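Local coordinates for protein thermosome subunit (Methanococcoides burtonii, PDB 3AQ1) that probably uses ATP binding and hydrolysis to assist the folding of unfolded proteins, as other group II chaperonins do, at residues 88-93 / 447-452; 106-111 / 343-348; 153-158 / 334-339; 173-178 / 308-313; 190-195 / 279-284. All coordinates share one frame; numbering follows the deposited sequence.

Contact 1 of 5, residues 88-93 / 447-452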
# COMPACT_ATOMS: atom_id res chain seq x y z
N ILE A 88 19.97 -4.74 14.64
CA ILE A 88 20.91 -4.98 13.56
C ILE A 88 20.35 -4.55 12.20
O ILE A 88 21.09 -4.03 11.37
CB ILE A 88 21.33 -6.45 13.50
CG1 ILE A 88 22.03 -6.86 14.79
CG2 ILE A 88 22.24 -6.69 12.31
CD1 ILE A 88 22.57 -8.27 14.76
N LEU A 89 19.06 -4.76 11.98
CA LEU A 89 18.43 -4.34 10.73
C LEU A 89 18.50 -2.84 10.55
O LEU A 89 18.93 -2.36 9.49
CB LEU A 89 16.98 -4.80 10.66
CG LEU A 89 16.75 -6.22 10.14
CD1 LEU A 89 15.37 -6.72 10.51
CD2 LEU A 89 16.98 -6.29 8.63
N GLU A 90 18.09 -2.08 11.56
CA GLU A 90 18.08 -0.62 11.48
C GLU A 90 19.46 -0.09 11.14
O GLU A 90 19.61 1.03 10.67
CB GLU A 90 17.59 -0.00 12.78
CG GLU A 90 16.58 1.10 12.56
CD GLU A 90 15.23 0.76 13.17
OE1 GLU A 90 15.21 0.29 14.33
OE2 GLU A 90 14.20 0.96 12.49
N THR A 91 20.47 -0.92 11.39
CA THR A 91 21.86 -0.58 11.13
C THR A 91 22.28 -0.91 9.70
O THR A 91 23.14 -0.23 9.15
CB THR A 91 22.80 -1.27 12.16
OG1 THR A 91 22.89 -0.48 13.35
CG2 THR A 91 24.21 -1.47 11.57
N ILE A 92 21.69 -1.93 9.09
CA ILE A 92 22.11 -2.37 7.75
C ILE A 92 21.11 -2.06 6.63
O ILE A 92 21.29 -2.49 5.49
CB ILE A 92 22.38 -3.88 7.72
CG1 ILE A 92 21.07 -4.66 7.62
CG2 ILE A 92 23.13 -4.30 8.97
CD1 ILE A 92 21.26 -6.10 7.21
N THR A 93 20.06 -1.32 6.96
CA THR A 93 19.06 -0.94 5.98
C THR A 93 19.51 0.25 5.16
O THR A 93 20.41 0.99 5.57
CB THR A 93 17.74 -0.55 6.64
OG1 THR A 93 18.02 0.23 7.80
CG2 THR A 93 16.99 -1.78 7.05
N GLU A 447 13.06 -5.46 -0.58
CA GLU A 447 12.01 -5.90 0.35
C GLU A 447 11.80 -4.82 1.42
O GLU A 447 12.76 -4.21 1.89
CB GLU A 447 12.37 -7.25 0.99
CG GLU A 447 12.36 -8.46 0.05
CD GLU A 447 12.98 -9.71 0.68
OE1 GLU A 447 13.61 -9.60 1.76
OE2 GLU A 447 12.85 -10.80 0.10
N PRO A 448 10.54 -4.58 1.80
CA PRO A 448 10.27 -3.52 2.76
C PRO A 448 10.73 -3.95 4.15
O PRO A 448 10.54 -5.11 4.50
CB PRO A 448 8.75 -3.41 2.75
CG PRO A 448 8.28 -4.29 1.62
CD PRO A 448 9.33 -5.32 1.44
N LEU A 449 11.33 -3.04 4.91
CA LEU A 449 11.74 -3.36 6.28
C LEU A 449 10.61 -3.99 7.10
O LEU A 449 10.82 -4.99 7.79
CB LEU A 449 12.27 -2.12 7.00
CG LEU A 449 12.78 -2.42 8.41
CD1 LEU A 449 13.95 -3.37 8.35
CD2 LEU A 449 13.19 -1.16 9.13
N ARG A 450 9.41 -3.42 7.05
CA ARG A 450 8.33 -3.90 7.91
C ARG A 450 7.99 -5.38 7.68
O ARG A 450 7.68 -6.11 8.63
CB ARG A 450 7.07 -3.02 7.82
CG ARG A 450 6.11 -3.36 6.69
CD ARG A 450 4.85 -2.50 6.75
NE ARG A 450 5.16 -1.12 7.10
CZ ARG A 450 4.42 -0.08 6.75
NH1 ARG A 450 3.32 -0.26 6.03
NH2 ARG A 450 4.77 1.14 7.11
N ILE A 451 8.07 -5.84 6.45
CA ILE A 451 7.84 -7.25 6.18
C ILE A 451 8.95 -8.09 6.80
O ILE A 451 8.70 -9.07 7.49
CB ILE A 451 7.73 -7.55 4.66
CG1 ILE A 451 6.41 -7.01 4.12
CG2 ILE A 451 7.87 -9.03 4.39
CD1 ILE A 451 5.18 -7.46 4.91
N LYS A 452 10.20 -7.69 6.57
CA LYS A 452 11.30 -8.45 7.11
C LYS A 452 11.20 -8.59 8.65
O LYS A 452 11.45 -9.68 9.18
CB LYS A 452 12.64 -7.85 6.68
CG LYS A 452 13.80 -8.79 6.86
CD LYS A 452 13.58 -10.10 6.09
CE LYS A 452 13.73 -9.91 4.59
NZ LYS A 452 13.55 -11.19 3.85
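The carbonyl oxygen of Leu-89 is held from two sides just where helix 71-92 ends: Thr-93 OG1 donates to Leu-89 O at 3.2 Å, and the backbone N of Ile-92 donates to the same oxygen from the opposite face of the carbonyl plane. The hydroxyl lies 27° out of that plane. Because OG1 of Thr-93 sits between the backbone N and the carbonyl carbon (chi1 41°), its methyl is turned outward to the second segment. There Thr-93 CG2 meets Leu-449 CD1 at 3.7 Å, the two side chains crossing at about a right angle. Leu-449, the first residue of helix 449-467 after the N-cap Pro-448, has CG anti to its backbone N (chi1 -176°) and reaches toward segment 88-93 with both branches. CD1 also lies 4.1 Å from Leu-89 CB, while CD2 of Leu-449 crosses Glu-90 at about a right angle, 4.1 Å from its OE2. That carboxylate is paired with Lys-357 of strand 357-360. On the other flank, Leu-89 CD2 approaches Lys-452 CG at 4.4 Å, and the amine of Lys-452 leads away to a salt bridge with Glu-366. Replacing Thr-93 by alanine would probably leave the Leu-89 carbonyl with one grip fewer and open a gap beside Leu-449 CD1. In what family resemblance suggests is the equatorial domain, the meeting of the two helix ends is thus apolar between the segments, with strand 357-360 packing against both Thr-93 and Leu-449; the charges at its margin are directed to partners elsewhere.

Contact 2 of 5, residues 106-111 / 343-348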
# COMPACT_ATOMS: atom_id res chain seq x y z
N LYS A 106 13.15 3.60 -8.66
CA LYS A 106 13.73 2.26 -8.69
C LYS A 106 12.87 1.29 -7.87
O LYS A 106 12.60 0.17 -8.31
CB LYS A 106 15.16 2.27 -8.14
CG LYS A 106 16.02 1.09 -8.57
CD LYS A 106 17.16 0.88 -7.58
CE LYS A 106 18.51 0.73 -8.26
NZ LYS A 106 18.62 -0.52 -9.04
N ILE A 107 12.45 1.73 -6.69
CA ILE A 107 11.58 0.93 -5.83
C ILE A 107 10.26 0.59 -6.54
O ILE A 107 9.92 -0.58 -6.69
CB ILE A 107 11.34 1.62 -4.47
CG1 ILE A 107 12.59 1.46 -3.60
CG2 ILE A 107 10.13 1.05 -3.73
CD1 ILE A 107 12.50 2.16 -2.27
N ALA A 108 9.55 1.61 -7.01
CA ALA A 108 8.31 1.40 -7.76
C ALA A 108 8.50 0.44 -8.95
O ALA A 108 7.65 -0.39 -9.22
CB ALA A 108 7.73 2.74 -8.24
N GLY A 109 9.62 0.58 -9.65
CA GLY A 109 9.96 -0.33 -10.73
C GLY A 109 9.81 -1.80 -10.36
O GLY A 109 9.36 -2.60 -11.18
N THR A 110 10.17 -2.16 -9.14
CA THR A 110 10.14 -3.56 -8.73
C THR A 110 8.74 -4.17 -8.76
O THR A 110 8.59 -5.40 -8.85
CB THR A 110 10.74 -3.77 -7.32
OG1 THR A 110 9.83 -3.30 -6.31
CG2 THR A 110 12.09 -3.08 -7.19
N ALA A 111 7.70 -3.34 -8.67
CA ALA A 111 6.33 -3.85 -8.63
C ALA A 111 5.69 -3.98 -10.02
O ALA A 111 4.56 -4.45 -10.17
CB ALA A 111 5.45 -3.00 -7.70
N ASN A 343 -1.41 0.00 -8.87
CA ASN A 343 -1.86 -0.29 -7.51
C ASN A 343 -0.74 -0.92 -6.69
O ASN A 343 -0.50 -0.52 -5.57
CB ASN A 343 -3.11 -1.17 -7.50
CG ASN A 343 -4.34 -0.41 -7.06
OD1 ASN A 343 -4.34 0.22 -6.00
ND2 ASN A 343 -5.40 -0.46 -7.86
N ASP A 344 -0.03 -1.89 -7.25
CA ASP A 344 1.07 -2.50 -6.51
C ASP A 344 2.19 -1.51 -6.24
O ASP A 344 2.65 -1.39 -5.11
CB ASP A 344 1.61 -3.73 -7.23
CG ASP A 344 0.66 -4.89 -7.18
OD1 ASP A 344 -0.16 -4.94 -6.24
OD2 ASP A 344 0.73 -5.75 -8.08
N ALA A 345 2.62 -0.81 -7.28
CA ALA A 345 3.73 0.13 -7.13
C ALA A 345 3.42 1.23 -6.11
O ALA A 345 4.27 1.58 -5.30
CB ALA A 345 4.13 0.72 -8.46
N LEU A 346 2.21 1.77 -6.17
CA LEU A 346 1.79 2.80 -5.23
C LEU A 346 2.01 2.31 -3.79
O LEU A 346 2.65 2.99 -3.00
CB LEU A 346 0.32 3.21 -5.45
CG LEU A 346 0.02 4.10 -6.66
CD1 LEU A 346 -1.45 4.07 -7.04
CD2 LEU A 346 0.50 5.51 -6.47
N HIS A 347 1.50 1.13 -3.49
CA HIS A 347 1.63 0.51 -2.16
C HIS A 347 3.08 0.30 -1.72
O HIS A 347 3.44 0.72 -0.62
CB HIS A 347 0.86 -0.80 -2.09
CG HIS A 347 -0.62 -0.61 -1.94
ND1 HIS A 347 -1.26 -0.62 -0.72
CD2 HIS A 347 -1.59 -0.37 -2.86
CE1 HIS A 347 -2.55 -0.42 -0.89
NE2 HIS A 347 -2.78 -0.26 -2.18
N VAL A 348 3.88 -0.34 -2.56
CA VAL A 348 5.29 -0.58 -2.23
C VAL A 348 6.00 0.73 -1.91
O VAL A 348 6.67 0.86 -0.89
CB VAL A 348 6.05 -1.32 -3.35
CG1 VAL A 348 7.44 -1.66 -2.88
CG2 VAL A 348 5.33 -2.59 -3.75
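Ala-108 and Ala-345 meet flank to flank through their methyl groups, CB to CB at 4.1 Å, and their CA atoms are 4.8 Å apart, so the backbones of helices 101-109 and 332-355 run very near one another here. Neither methyl points straight across; each leaves its helix along the flank of the contact, and Ala-345 CB also lies near the carbonyl oxygen of Ala-108. Ala-111 is directed at the other segment instead. Its methyl rests on the backbone of helix 332-355, with CB 3.6 Å from Ala-345 N, and is flanked by Asp-344 CB at 3.9 Å on one side and by Val-348 CG2 at 4.0 Å further along. Val-348 thereby divides its two branches: CG1, anti to the backbone N (chi1 -174°), is turned to Ile-107 CG2 at 3.9 Å, and CG2 to Ala-111. The Ile-107 side chain slants across that of Val-348 and continues onto Val-349 and Val-352 of the same helix. Beside Val-348, Thr-110 OG1 donates to Ile-107 O at 2.7 Å in the carbonyl plane, and the backbone N of Thr-110 uses the same oxygen. Thr-128 of helix 121-132 touches both Ala-108 and Ala-345. Alanine methyls permit the close approach, and the branched Ile-107 and Val-348 complete the apolar surface, while the Thr-110 hydroxyl is engaged within its own turn, leaving the attraction between the segments to van der Waals packing.

Contact 3 of 5, residues 153-158 / 334-339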
# COMPACT_ATOMS: atom_id res chain seq x y z
N ILE A 153 -7.78 5.47 -8.58
CA ILE A 153 -7.40 5.29 -9.97
C ILE A 153 -8.65 5.14 -10.80
O ILE A 153 -9.51 4.33 -10.50
CB ILE A 153 -6.49 4.07 -10.17
CG1 ILE A 153 -5.32 4.11 -9.18
CG2 ILE A 153 -5.95 4.08 -11.56
CD1 ILE A 153 -4.20 3.14 -9.48
N GLU A 154 -8.77 5.97 -11.82
CA GLU A 154 -9.90 5.95 -12.73
C GLU A 154 -9.29 5.73 -14.10
O GLU A 154 -8.53 6.57 -14.60
CB GLU A 154 -10.67 7.27 -12.68
CG GLU A 154 -11.84 7.35 -13.64
CD GLU A 154 -13.02 6.54 -13.16
OE1 GLU A 154 -13.11 6.35 -11.93
OE2 GLU A 154 -13.83 6.07 -14.00
N LYS A 155 -9.59 4.59 -14.71
CA LYS A 155 -8.90 4.26 -15.95
C LYS A 155 -9.62 4.79 -17.18
O LYS A 155 -10.80 4.53 -17.41
CB LYS A 155 -8.60 2.75 -16.04
CG LYS A 155 -9.77 1.84 -15.85
CD LYS A 155 -9.37 0.53 -15.18
CE LYS A 155 -10.60 -0.36 -15.02
NZ LYS A 155 -10.34 -1.54 -14.17
N ARG A 156 -8.89 5.59 -17.95
CA ARG A 156 -9.39 6.14 -19.19
C ARG A 156 -8.73 5.45 -20.41
O ARG A 156 -7.57 5.73 -20.76
CB ARG A 156 -9.12 7.64 -19.22
CG ARG A 156 -9.59 8.39 -17.98
CD ARG A 156 -10.39 9.63 -18.37
NE ARG A 156 -11.65 9.29 -19.03
CZ ARG A 156 -12.55 8.44 -18.55
NH1 ARG A 156 -12.33 7.82 -17.39
NH2 ARG A 156 -13.66 8.19 -19.22
N ALA A 157 -9.46 4.55 -21.06
CA ALA A 157 -8.91 3.86 -22.22
C ALA A 157 -8.61 4.85 -23.35
O ALA A 157 -9.41 5.75 -23.60
CB ALA A 157 -9.87 2.78 -22.70
N GLY A 158 -7.47 4.69 -24.00
CA GLY A 158 -7.09 5.54 -25.12
C GLY A 158 -5.92 6.47 -24.85
O GLY A 158 -5.80 7.03 -23.75
N VAL A 334 -4.80 -2.73 -22.16
CA VAL A 334 -3.57 -2.15 -21.64
C VAL A 334 -3.85 -1.48 -20.29
O VAL A 334 -3.15 -1.69 -19.29
CB VAL A 334 -3.02 -1.07 -22.60
CG1 VAL A 334 -1.86 -0.31 -21.99
CG2 VAL A 334 -2.62 -1.69 -23.92
N VAL A 335 -4.89 -0.69 -20.26
CA VAL A 335 -5.20 0.09 -19.09
C VAL A 335 -5.64 -0.76 -17.89
O VAL A 335 -5.46 -0.34 -16.75
CB VAL A 335 -6.23 1.16 -19.44
CG1 VAL A 335 -7.47 1.01 -18.60
CG2 VAL A 335 -5.60 2.53 -19.33
N ASP A 336 -6.19 -1.95 -18.13
CA ASP A 336 -6.51 -2.85 -17.02
C ASP A 336 -5.24 -3.29 -16.30
O ASP A 336 -5.17 -3.25 -15.07
CB ASP A 336 -7.30 -4.07 -17.48
CG ASP A 336 -8.72 -3.74 -17.89
OD1 ASP A 336 -9.28 -2.74 -17.38
OD2 ASP A 336 -9.28 -4.48 -18.73
N SER A 337 -4.23 -3.67 -17.07
CA SER A 337 -2.95 -4.13 -16.54
C SER A 337 -2.17 -3.01 -15.87
O SER A 337 -1.57 -3.21 -14.81
CB SER A 337 -2.08 -4.72 -17.66
OG SER A 337 -2.80 -5.71 -18.36
N LEU A 338 -2.15 -1.84 -16.50
CA LEU A 338 -1.52 -0.68 -15.88
C LEU A 338 -2.14 -0.41 -14.50
O LEU A 338 -1.42 -0.24 -13.52
CB LEU A 338 -1.63 0.55 -16.78
CG LEU A 338 -0.78 0.44 -18.05
CD1 LEU A 338 -0.91 1.69 -18.93
CD2 LEU A 338 0.68 0.17 -17.70
N ASP A 339 -3.47 -0.41 -14.42
CA ASP A 339 -4.12 -0.23 -13.14
C ASP A 339 -3.63 -1.22 -12.09
O ASP A 339 -3.25 -0.81 -10.99
CB ASP A 339 -5.64 -0.27 -13.24
CG ASP A 339 -6.32 -0.24 -11.88
OD1 ASP A 339 -6.71 0.85 -11.43
OD2 ASP A 339 -6.45 -1.31 -11.24
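Lys-155 and Val-335 make the apolar part of this contact. The aliphatic chain of Lys-155 slants over one branch of Val-335, whose CG1 touches CB and CG of the lysine, the latter at 3.7 Å. The other branch of Val-335 turns to the backbone, its CG2 lying 4.0 Å from Arg-156 O. A hydrocarbon-to-carboxylate contact follows: Ile-153, two residues back on the same side of the strand, lays CG2 and CB against Asp-339 OD1 and extends onto Leu-342 and Leu-346 further along the helix. The frame is an alpha/beta layer: strand 151-157, at the edge of a mixed three-stranded sheet and hydrogen-bonded to strand 323-329, lies nearly antiparallel to helix 332-355, with an angle of 156° and 8.5 Å between the short axes. Both elements probably belong to the intermediate domain of the chaperonin subunit. The electrostatic part belongs to the lysine tip. Lys-155 has CG between the backbone N and the carbonyl carbon (chi1 53°), which, with the bend at chi2, carries the chain along the helix flank until NZ forms a salt bridge with Asp-336 OD1 at 3.6 Å. A second carboxylate, that of Asp-339, has OD2 4.9 Å from Lys-155 NZ and would probably add to the negative field there.

Contact 4 of 5, residues 173-178 / 308-313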
# COMPACT_ATOMS: atom_id res chain seq x y z
N ASP A 173 -16.98 9.07 -12.40
CA ASP A 173 -17.51 8.80 -13.74
C ASP A 173 -19.04 8.80 -13.73
O ASP A 173 -19.67 7.76 -13.89
CB ASP A 173 -16.98 7.48 -14.26
CG ASP A 173 -17.24 7.30 -15.72
OD1 ASP A 173 -17.44 8.33 -16.39
OD2 ASP A 173 -17.26 6.14 -16.20
N LYS A 174 -19.62 9.98 -13.55
CA LYS A 174 -21.06 10.17 -13.51
C LYS A 174 -21.38 11.57 -14.01
O LYS A 174 -20.57 12.49 -13.87
CB LYS A 174 -21.60 9.97 -12.10
CG LYS A 174 -22.25 8.60 -11.88
CD LYS A 174 -23.59 8.51 -12.60
CE LYS A 174 -24.22 7.15 -12.44
NZ LYS A 174 -23.52 6.16 -13.31
N GLU A 175 -22.53 11.75 -14.63
CA GLU A 175 -22.87 13.08 -15.11
C GLU A 175 -24.08 13.65 -14.38
O GLU A 175 -24.63 12.99 -13.50
CB GLU A 175 -22.98 13.11 -16.65
CG GLU A 175 -24.15 12.41 -17.25
CD GLU A 175 -24.08 12.42 -18.77
OE1 GLU A 175 -24.87 13.16 -19.42
OE2 GLU A 175 -23.23 11.69 -19.32
N ARG A 176 -24.46 14.88 -14.70
CA ARG A 176 -25.63 15.50 -14.07
C ARG A 176 -26.85 14.67 -14.43
O ARG A 176 -26.97 14.23 -15.58
CB ARG A 176 -25.83 16.91 -14.60
CG ARG A 176 -24.89 17.93 -14.07
CD ARG A 176 -25.02 19.18 -14.88
NE ARG A 176 -24.48 18.97 -16.22
CZ ARG A 176 -24.73 19.77 -17.25
NH1 ARG A 176 -25.51 20.82 -17.11
NH2 ARG A 176 -24.19 19.51 -18.44
N SER A 177 -27.74 14.48 -13.47
CA SER A 177 -28.93 13.66 -13.71
C SER A 177 -29.94 14.35 -14.62
O SER A 177 -30.71 13.68 -15.32
CB SER A 177 -29.62 13.26 -12.40
OG SER A 177 -30.19 14.39 -11.79
N HIS A 178 -29.93 15.68 -14.59
CA HIS A 178 -30.84 16.50 -15.40
C HIS A 178 -29.99 17.53 -16.12
O HIS A 178 -29.08 18.13 -15.54
CB HIS A 178 -31.90 17.18 -14.52
CG HIS A 178 -33.12 17.66 -15.27
ND1 HIS A 178 -33.13 18.82 -16.01
CD2 HIS A 178 -34.37 17.15 -15.35
CE1 HIS A 178 -34.33 19.00 -16.53
NE2 HIS A 178 -35.11 18.00 -16.14
N GLY A 308 -15.77 9.94 -24.68
CA GLY A 308 -16.40 8.74 -24.17
C GLY A 308 -17.66 9.18 -23.45
O GLY A 308 -18.57 8.39 -23.21
N GLY A 309 -17.71 10.47 -23.10
CA GLY A 309 -18.82 11.02 -22.35
C GLY A 309 -18.47 12.21 -21.47
O GLY A 309 -17.66 13.07 -21.85
N LYS A 310 -19.09 12.28 -20.30
CA LYS A 310 -18.84 13.38 -19.36
C LYS A 310 -18.56 12.83 -17.96
O LYS A 310 -19.03 11.74 -17.60
CB LYS A 310 -20.04 14.33 -19.32
CG LYS A 310 -20.56 14.77 -20.68
CD LYS A 310 -21.75 15.71 -20.54
CE LYS A 310 -22.43 16.02 -21.88
NZ LYS A 310 -23.48 17.08 -21.74
N MET A 311 -17.79 13.57 -17.18
CA MET A 311 -17.46 13.18 -15.81
C MET A 311 -17.62 14.30 -14.77
O MET A 311 -17.63 15.49 -15.11
CB MET A 311 -16.05 12.59 -15.77
CG MET A 311 -15.96 11.17 -16.34
SD MET A 311 -14.50 10.23 -15.82
CE MET A 311 -13.18 11.27 -16.45
N THR A 312 -17.75 13.93 -13.50
CA THR A 312 -17.88 14.94 -12.45
C THR A 312 -16.61 15.17 -11.63
O THR A 312 -16.20 14.30 -10.88
CB THR A 312 -19.02 14.60 -11.49
OG1 THR A 312 -20.26 14.69 -12.19
CG2 THR A 312 -19.05 15.58 -10.35
N TYR A 313 -15.99 16.34 -11.80
CA TYR A 313 -14.78 16.71 -11.05
C TYR A 313 -15.11 17.47 -9.73
O TYR A 313 -15.82 18.47 -9.72
CB TYR A 313 -13.86 17.58 -11.91
CG TYR A 313 -13.21 16.88 -13.08
CD1 TYR A 313 -11.82 16.72 -13.14
CD2 TYR A 313 -13.96 16.40 -14.15
CE1 TYR A 313 -11.22 16.10 -14.20
CE2 TYR A 313 -13.35 15.76 -15.23
CZ TYR A 313 -11.99 15.62 -15.25
OH TYR A 313 -11.39 14.99 -16.31
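Residues 173-176, leaving strand 169-172, run at about 90° to residues 310-312, the nearest CA atoms, those of Asp-173 and Met-311, being 4.8 Å apart. One hydrogen bond joins the two: Thr-312 OG1 donates to Lys-174 O at 2.8 Å, coming from above the carbonyl plane, 42° out of it. The hydroxyl is placed there by standing anti to its own carbonyl carbon (chi1 -67°), and it is also bonded to the Tyr-262 hydroxyl. Next to this bond the Asp-173 carboxylate slants across Met-311, its OD1 nearest to CG and 3.5 Å from SD of the methionine. Farther along, Glu-175 and Lys-310 slant past each other through their carbon chains, with Glu-175 OE2 4.1 Å from Lys-310 CB; their charged ends, OE1 and NZ, remain 4.8 Å apart. Lys-310 NZ comes within 4.2 Å of Arg-176 NH2, a like-charge approach that Glu-303 probably eases, since it forms a salt bridge with the arginine and a long, weak ion pair with the lysine. Arg-176 NH1 is further bonded to Met-181 O. The contact thus marks the exit from strand 169-172, whose Ile-172 still pairs with Thr-312: strand 310-317 continues between it and strand 300-305, Met-311 reaches Arg-156 of strand 151-157, and the departing loop runs on to Ala-263 and helix 250-258.

Contact 5 of 5, residues 190-195 / 279-284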
# COMPACT_ATOMS: atom_id res chain seq x y z
N ILE A 190 -22.05 20.10 -0.20
CA ILE A 190 -22.33 18.77 -0.72
C ILE A 190 -23.12 17.90 0.23
O ILE A 190 -22.77 17.78 1.42
CB ILE A 190 -21.02 18.07 -1.06
CG1 ILE A 190 -20.30 18.85 -2.16
CG2 ILE A 190 -21.28 16.62 -1.44
CD1 ILE A 190 -18.84 18.62 -2.20
N LEU A 191 -24.18 17.31 -0.30
CA LEU A 191 -25.02 16.38 0.46
C LEU A 191 -24.84 14.97 -0.11
O LEU A 191 -24.96 14.77 -1.31
CB LEU A 191 -26.49 16.83 0.37
CG LEU A 191 -27.57 16.02 1.08
CD1 LEU A 191 -27.49 16.20 2.58
CD2 LEU A 191 -28.95 16.39 0.57
N LEU A 192 -24.54 14.00 0.75
CA LEU A 192 -24.42 12.60 0.30
C LEU A 192 -25.63 11.78 0.76
O LEU A 192 -25.94 11.76 1.95
CB LEU A 192 -23.11 11.97 0.79
CG LEU A 192 -21.89 12.83 0.47
CD1 LEU A 192 -20.62 12.29 1.08
CD2 LEU A 192 -21.75 12.97 -1.01
N LEU A 193 -26.32 11.14 -0.18
CA LEU A 193 -27.47 10.29 0.15
C LEU A 193 -27.19 8.85 -0.22
O LEU A 193 -26.84 8.56 -1.36
CB LEU A 193 -28.73 10.75 -0.59
CG LEU A 193 -29.18 12.21 -0.45
CD1 LEU A 193 -30.51 12.46 -1.17
CD2 LEU A 193 -29.29 12.60 0.99
N SER A 194 -27.36 7.94 0.73
CA SER A 194 -27.33 6.51 0.42
C SER A 194 -28.76 6.03 0.19
O SER A 194 -28.99 4.96 -0.35
CB SER A 194 -26.68 5.72 1.55
OG SER A 194 -27.47 5.80 2.73
N CYS A 195 -29.72 6.85 0.61
CA CYS A 195 -31.11 6.53 0.36
C CYS A 195 -31.57 7.09 -0.98
O CYS A 195 -31.02 8.07 -1.48
CB CYS A 195 -32.00 7.08 1.48
SG CYS A 195 -32.03 8.84 1.66
N THR A 279 -14.69 15.52 1.34
CA THR A 279 -15.54 16.70 1.50
C THR A 279 -16.03 16.97 2.90
O THR A 279 -16.46 18.08 3.19
CB THR A 279 -16.81 16.67 0.63
OG1 THR A 279 -17.73 15.72 1.17
CG2 THR A 279 -16.50 16.35 -0.81
N GLY A 280 -16.03 15.95 3.75
CA GLY A 280 -16.51 16.11 5.12
C GLY A 280 -18.01 15.85 5.26
O GLY A 280 -18.58 15.96 6.35
N ALA A 281 -18.64 15.50 4.15
CA ALA A 281 -20.06 15.22 4.16
C ALA A 281 -20.34 13.97 4.97
O ALA A 281 -19.52 13.07 5.04
CB ALA A 281 -20.59 15.06 2.76
N THR A 282 -21.52 13.93 5.58
CA THR A 282 -21.97 12.75 6.29
C THR A 282 -23.05 12.06 5.48
O THR A 282 -24.10 12.64 5.21
CB THR A 282 -22.48 13.10 7.69
OG1 THR A 282 -21.48 13.88 8.37
CG2 THR A 282 -22.76 11.83 8.48
N ILE A 283 -22.78 10.83 5.09
CA ILE A 283 -23.71 10.04 4.29
C ILE A 283 -25.01 9.87 5.05
O ILE A 283 -25.01 9.45 6.20
CB ILE A 283 -23.13 8.65 3.98
CG1 ILE A 283 -21.69 8.78 3.46
CG2 ILE A 283 -24.04 7.93 3.02
CD1 ILE A 283 -21.22 7.62 2.61
N ILE A 284 -26.12 10.18 4.40
CA ILE A 284 -27.41 10.24 5.04
C ILE A 284 -28.31 9.11 4.59
O ILE A 284 -28.39 8.83 3.39
CB ILE A 284 -28.10 11.55 4.68
CG1 ILE A 284 -27.62 12.66 5.60
CG2 ILE A 284 -29.59 11.41 4.73
CD1 ILE A 284 -28.15 13.97 5.17
O HOH W 1 -24.16 14.70 3.36
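The carbonyl plane of Ile-284 receives two donors on one face, both from Ser-194: the backbone N reaches Ile-284 O at 3.0 Å, tilted 21° from the plane, and OG at 3.2 Å stands much farther above it. Ile-284 N donates to Leu-192 O at 2.9 Å, also tilted from the carbonyl plane. Together the backbone bonds form a single parallel bridge between Leu-193 and Ile-284. One step back, a water continues the link, accepting from Leu-192 N and donating to Thr-282 O. Ser-194 OG lies between its backbone N and the carbonyl carbon (chi1 65°), a position that folds it back onto the same oxygen its N-H uses. With the hydroxyl lost to an alanine here, Ile-284 O would probably be held from this segment by the backbone N alone and less firmly fixed. Side chains pack on both faces of the strand. On one, Leu-193 and Ile-284 lie side by side, Leu-193 CD2 3.9 Å from Ile-284 CG2, and Leu-191 CD1 crosses the CD1 end of Ile-284 at about a right angle, with Val-234 of helix 226-235 beyond the two leucines. On the other, Leu-192 CD1 and CG close on the Ala-281 methyl, and Ile-190 CD1 meets Thr-279 CG2 at 3.5 Å. Thr-279 OG1 bonds Leu-275 O and accepts from Ala-281 N at 3.1 Å, an ST turn that redirects the chain after helix 269-279. Helix layers on either side of a sheet with parallel neighbours, 184-193 and 241-244 among them, are characteristic of an alpha/beta core, here probably that of the substrate-binding apical domain.

From the N terminus the chain lays down the first segments of contacts 1 to 5 in order, then meets their partners in reverse: 279-284 closes contact 5, 308-313 contact 4, 334-339 contact 3, 343-348 contact 2 and 447-452 contact 1. The five loops therefore lie one within another and none cross, as expected for a subunit whose outer domains are entered and left in succession. Contact 1 ties the end of helix 71-92 to the start of helix 449-467, its centre about 17 Å from that of contact 2. Contacts 2 and 3 share helix 332-355 and touch through Leu-346 and Ile-153. Contact 3 meets contact 4 where Arg-156 packs on Met-311, and contacts 4 and 5 reach the same sheet.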